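Local coordinates for decaprenyl diphosphate synthase (Rhodobacter capsulatus, PDB 3MZV), which probably lengthens farnesyl diphosphate with isopentenyl diphosphate units, making the long all-trans polyprenyl diphosphate used for quinone side chains, at residues A297-T302 with Y327-V332; F206-A211 with Q319-L324. All coordinates share one frame; numbering follows the deposited sequence. Where two conformers were deposited one is given.

Contact 1 (A297-T302 with Y327-V332); sequences AAIGWT and YVVERV
Val329 is the residue of 327-332 that carries this contact, and its two methyl groups press against one side of helix 290-308, on Ala298, Ile299 and Thr302. CG1 lies anti to the carbonyl carbon (chi1 -64°), which aims it at Thr302. The two side chains meet tip to tip, with Val329 CG1 only 3.3 Å from Thr302 CG2, tighter than ordinary van der Waals packing. Thr302 can offer a methyl here because its hydroxyl is used within its own helix: OG1 donates to Ile299 O at 2.6 Å, which fixes the rotation of the side chain and satisfies a polar atom in a buried place. The same Val329 CG1 also approaches Ala298, whose CB is 4.4 Å away; so small a residue lets the helix come close. Ile299 crosses Val329 at about a right angle, its CG2 lying 4.1 Å from Val329 CB. The exposed Glu330 forms a salt bridge with Arg333. Val332 comes near the same isoleucine methyl without closing on it, its CG2 4.5 Å from Ile299 CG2, while its carbonyl oxygen accepts a hydrogen bond from Arg295. Apolar packing of this kind, small and beta-branched residues holding the C-terminal segment 327-332 against the preceding helix 290-308, fits the all-helical fold of the FPP/GGPP synthase family.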
# COMPACT_ATOMS: atom_id res chain seq x y z
N ALA B 297 -20.75 -14.45 21.54
CA ALA B 297 -20.72 -13.33 20.60
C ALA B 297 -20.41 -13.89 19.20
O ALA B 297 -21.09 -13.56 18.22
CB ALA B 297 -19.65 -12.29 21.00
N ALA B 298 -19.42 -14.77 19.14
CA ALA B 298 -19.04 -15.41 17.86
C ALA B 298 -20.18 -16.22 17.23
O ALA B 298 -20.45 -16.07 16.03
CB ALA B 298 -17.79 -16.29 18.06
N ILE B 299 -20.83 -17.10 17.99
CA ILE B 299 -21.86 -17.92 17.42
C ILE B 299 -23.11 -17.07 17.09
O ILE B 299 -23.80 -17.33 16.10
CB ILE B 299 -22.14 -19.20 18.21
CG1 ILE B 299 -22.83 -18.88 19.54
CG2 ILE B 299 -20.84 -20.03 18.42
CD1 ILE B 299 -23.24 -20.13 20.34
N GLY B 300 -23.30 -15.98 17.83
CA GLY B 300 -24.36 -15.00 17.54
C GLY B 300 -24.17 -14.34 16.18
O GLY B 300 -25.13 -14.21 15.39
N TRP B 301 -22.92 -13.96 15.88
CA TRP B 301 -22.62 -13.34 14.60
C TRP B 301 -22.87 -14.34 13.47
O TRP B 301 -23.27 -13.93 12.39
CB TRP B 301 -21.19 -12.71 14.59
CG TRP B 301 -21.21 -11.32 15.19
CD1 TRP B 301 -20.73 -10.91 16.43
CD2 TRP B 301 -21.76 -10.17 14.59
NE1 TRP B 301 -20.96 -9.56 16.60
CE2 TRP B 301 -21.61 -9.09 15.50
CE3 TRP B 301 -22.42 -9.94 13.37
CZ2 TRP B 301 -22.03 -7.78 15.20
CZ3 TRP B 301 -22.85 -8.66 13.10
CH2 TRP B 301 -22.65 -7.60 14.00
N THR B 302 -22.64 -15.64 13.70
CA THR B 302 -22.91 -16.63 12.63
C THR B 302 -24.42 -16.75 12.43
O THR B 302 -24.87 -17.00 11.32
CB THR B 302 -22.30 -18.00 12.87
OG1 THR B 302 -22.90 -18.59 14.00
CG2 THR B 302 -20.77 -17.94 13.02
N TYR B 327 -18.88 -23.86 9.97
CA TYR B 327 -17.44 -24.15 9.90
C TYR B 327 -16.58 -23.10 10.60
O TYR B 327 -15.73 -23.49 11.37
CB TYR B 327 -16.99 -24.27 8.45
CG TYR B 327 -15.48 -24.35 8.25
CD1 TYR B 327 -14.78 -25.53 8.51
CD2 TYR B 327 -14.78 -23.25 7.80
CE1 TYR B 327 -13.39 -25.59 8.31
CE2 TYR B 327 -13.40 -23.29 7.61
CZ TYR B 327 -12.72 -24.47 7.87
OH TYR B 327 -11.37 -24.49 7.68
N VAL B 328 -16.86 -21.82 10.41
CA VAL B 328 -16.03 -20.75 10.99
C VAL B 328 -15.98 -20.86 12.52
O VAL B 328 -14.96 -20.51 13.12
CB VAL B 328 -16.51 -19.34 10.52
CG1 VAL B 328 -15.99 -18.24 11.48
CG2 VAL B 328 -16.05 -19.06 9.08
N VAL B 329 -17.06 -21.37 13.16
CA VAL B 329 -17.14 -21.49 14.62
C VAL B 329 -17.03 -22.92 15.11
O VAL B 329 -17.24 -23.18 16.29
CB VAL B 329 -18.45 -20.86 15.23
CG1 VAL B 329 -18.47 -19.33 14.99
CG2 VAL B 329 -19.71 -21.57 14.71
N GLU B 330 -16.71 -23.85 14.22
CA GLU B 330 -16.63 -25.25 14.60
C GLU B 330 -15.66 -25.47 15.75
O GLU B 330 -15.90 -26.29 16.62
CB GLU B 330 -16.20 -26.10 13.38
CG GLU B 330 -16.27 -27.58 13.55
CD GLU B 330 -15.17 -28.19 14.42
OE1 GLU B 330 -13.98 -27.75 14.29
OE2 GLU B 330 -15.49 -29.14 15.20
N ARG B 331 -14.55 -24.76 15.74
CA ARG B 331 -13.55 -24.94 16.78
C ARG B 331 -14.01 -24.44 18.15
O ARG B 331 -13.36 -24.75 19.15
CB ARG B 331 -12.24 -24.23 16.42
CG ARG B 331 -11.43 -24.96 15.34
CD ARG B 331 -10.18 -24.18 15.01
NE ARG B 331 -10.50 -22.92 14.38
CZ ARG B 331 -9.61 -22.04 13.91
NH1 ARG B 331 -8.29 -22.27 13.98
NH2 ARG B 331 -10.03 -20.94 13.35
N VAL B 332 -15.11 -23.68 18.23
CA VAL B 332 -15.64 -23.27 19.55
C VAL B 332 -17.04 -23.86 19.86
O VAL B 332 -17.73 -23.37 20.73
CB VAL B 332 -15.60 -21.74 19.70
CG1 VAL B 332 -14.16 -21.26 19.63
CG2 VAL B 332 -16.42 -21.04 18.61

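Contact 2 (F206-A211 with Q319-L324); sequences FDYGDA and QMLDDL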
# COMPACT_ATOMS: atom_id res chain seq x y z
N PHE B 206 -23.39 -8.59 1.34
CA PHE B 206 -22.55 -7.74 2.18
C PHE B 206 -22.72 -8.14 3.67
O PHE B 206 -21.72 -8.31 4.37
CB PHE B 206 -22.88 -6.23 1.99
CG PHE B 206 -22.11 -5.31 2.90
CD1 PHE B 206 -22.60 -4.99 4.17
CD2 PHE B 206 -20.89 -4.76 2.50
CE1 PHE B 206 -21.89 -4.14 5.04
CE2 PHE B 206 -20.17 -3.88 3.35
CZ PHE B 206 -20.66 -3.57 4.62
N ASP B 207 -23.97 -8.27 4.11
CA ASP B 207 -24.30 -8.50 5.51
C ASP B 207 -23.79 -9.88 5.91
O ASP B 207 -23.23 -10.02 7.00
CB ASP B 207 -25.83 -8.42 5.77
CG ASP B 207 -26.40 -7.02 5.63
OD1 ASP B 207 -25.68 -6.01 5.57
OD2 ASP B 207 -27.63 -6.93 5.55
N TYR B 208 -23.93 -10.86 5.00
CA TYR B 208 -23.35 -12.19 5.21
C TYR B 208 -21.87 -12.12 5.45
O TYR B 208 -21.36 -12.67 6.44
CB TYR B 208 -23.65 -13.16 4.07
CG TYR B 208 -22.91 -14.48 4.18
CD1 TYR B 208 -23.35 -15.50 5.04
CD2 TYR B 208 -21.73 -14.69 3.48
CE1 TYR B 208 -22.66 -16.73 5.16
CE2 TYR B 208 -21.03 -15.90 3.59
CZ TYR B 208 -21.48 -16.90 4.42
OH TYR B 208 -20.75 -18.06 4.49
N GLY B 209 -21.16 -11.44 4.57
CA GLY B 209 -19.75 -11.37 4.67
C GLY B 209 -19.29 -10.63 5.91
O GLY B 209 -18.35 -11.06 6.56
N ASP B 210 -19.93 -9.51 6.22
CA ASP B 210 -19.62 -8.71 7.41
C ASP B 210 -19.75 -9.55 8.68
O ASP B 210 -18.85 -9.62 9.48
CB ASP B 210 -20.58 -7.50 7.47
CG ASP B 210 -20.43 -6.66 8.73
OD1 ASP B 210 -19.37 -6.02 8.94
OD2 ASP B 210 -21.41 -6.64 9.51
N ALA B 211 -20.89 -10.21 8.83
CA ALA B 211 -21.12 -11.08 10.00
C ALA B 211 -20.12 -12.25 10.08
O ALA B 211 -19.61 -12.62 11.15
CB ALA B 211 -22.59 -11.61 9.99
N GLN B 319 -26.43 -22.98 0.27
CA GLN B 319 -26.31 -23.96 1.35
C GLN B 319 -24.85 -24.12 1.77
O GLN B 319 -24.57 -24.23 2.94
CB GLN B 319 -26.96 -25.30 0.97
CG GLN B 319 -27.20 -26.23 2.15
CD GLN B 319 -26.03 -27.16 2.41
OE1 GLN B 319 -25.25 -27.45 1.50
NE2 GLN B 319 -25.89 -27.63 3.65
N MET B 320 -23.91 -24.10 0.83
CA MET B 320 -22.52 -24.23 1.19
C MET B 320 -22.03 -23.03 2.03
O MET B 320 -21.23 -23.21 2.95
CB MET B 320 -21.63 -24.44 -0.06
CG MET B 320 -21.65 -25.88 -0.63
SD MET B 320 -20.63 -26.09 -2.16
CE MET B 320 -21.98 -25.97 -3.33
N LEU B 321 -22.53 -21.82 1.75
CA LEU B 321 -22.21 -20.65 2.55
C LEU B 321 -22.82 -20.73 3.94
O LEU B 321 -22.24 -20.24 4.90
CB LEU B 321 -22.66 -19.34 1.86
CG LEU B 321 -21.86 -18.97 0.61
CD1 LEU B 321 -22.47 -17.69 -0.04
CD2 LEU B 321 -20.38 -18.78 0.87
N ASP B 322 -24.00 -21.33 4.02
CA ASP B 322 -24.63 -21.64 5.29
C ASP B 322 -23.72 -22.58 6.12
O ASP B 322 -23.40 -22.28 7.31
CB ASP B 322 -26.02 -22.23 5.05
CG ASP B 322 -26.93 -22.17 6.27
OD1 ASP B 322 -26.65 -22.86 7.26
OD2 ASP B 322 -27.98 -21.48 6.22
N ASP B 323 -23.26 -23.67 5.50
CA ASP B 323 -22.37 -24.60 6.20
C ASP B 323 -21.06 -23.89 6.55
O ASP B 323 -20.42 -24.17 7.56
CB ASP B 323 -22.01 -25.83 5.36
CG ASP B 323 -23.16 -26.78 5.15
OD1 ASP B 323 -24.09 -26.81 5.96
OD2 ASP B 323 -23.11 -27.54 4.16
N LEU B 324 -20.62 -22.97 5.70
CA LEU B 324 -19.37 -22.29 5.99
C LEU B 324 -19.49 -21.46 7.29
O LEU B 324 -18.51 -21.32 8.04
CB LEU B 324 -18.94 -21.44 4.82
CG LEU B 324 -17.61 -20.70 4.93
CD1 LEU B 324 -16.41 -21.66 5.02
CD2 LEU B 324 -17.49 -19.74 3.72
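Tyr208 reaches across to helix 316-328 and makes one hydrogen bond there, its OH donating to Leu321 O at 2.7 Å. The donor meets the carbonyl from the flank, with a C=O...donor angle of 118° and a tilt of 28° from the carbonyl plane. With CG anti to the backbone N (chi1 172°), the ring extends away from its own helix, and the acceptor lies at the ring edge, near its plane. A tyrosine suits this buried place because it spans the gap with an apolar ring and still has a polar end for a main-chain oxygen.

The rest is apolar. Leu321 lies obliquely across the outer part of the ring, CB 3.7 Å from Tyr208 CZ and CD2 4.0 Å from Tyr208 CE2. Leu324, one turn further on, brings its CD2 to 3.7 Å from Tyr208 OH. A phenylalanine here would probably keep much of the ring packing but leave Leu321 O without this donor and the ring less firmly tied to helix 316-328.

Helix 56-67 packs beside the contact, with Leu60 touching both Tyr208 and Leu321, while Ala305 of helix 290-308 touches Tyr208.

In the fold
Coming from the N terminus, the chain first lays down 206-211 on helix 199-224, then 297-302 on helix 290-308, and finally 319-324 and 327-332 at the C-terminal end. Contact 2 closes the long loop, spanning 107 intervening residues, and contact 1 a short one of 24. Because their segments alternate, the two loops cross instead of nesting. Their centres are about 12 Å apart and they touch directly, Trp301 O lying 3.4 Å from Ala211 CB. Helix 290-308 also packs on helix 199-224 through Ala298 and Trp301, so the two contacts join three helices, 199-224, 290-308 and 316-328, into one packed group.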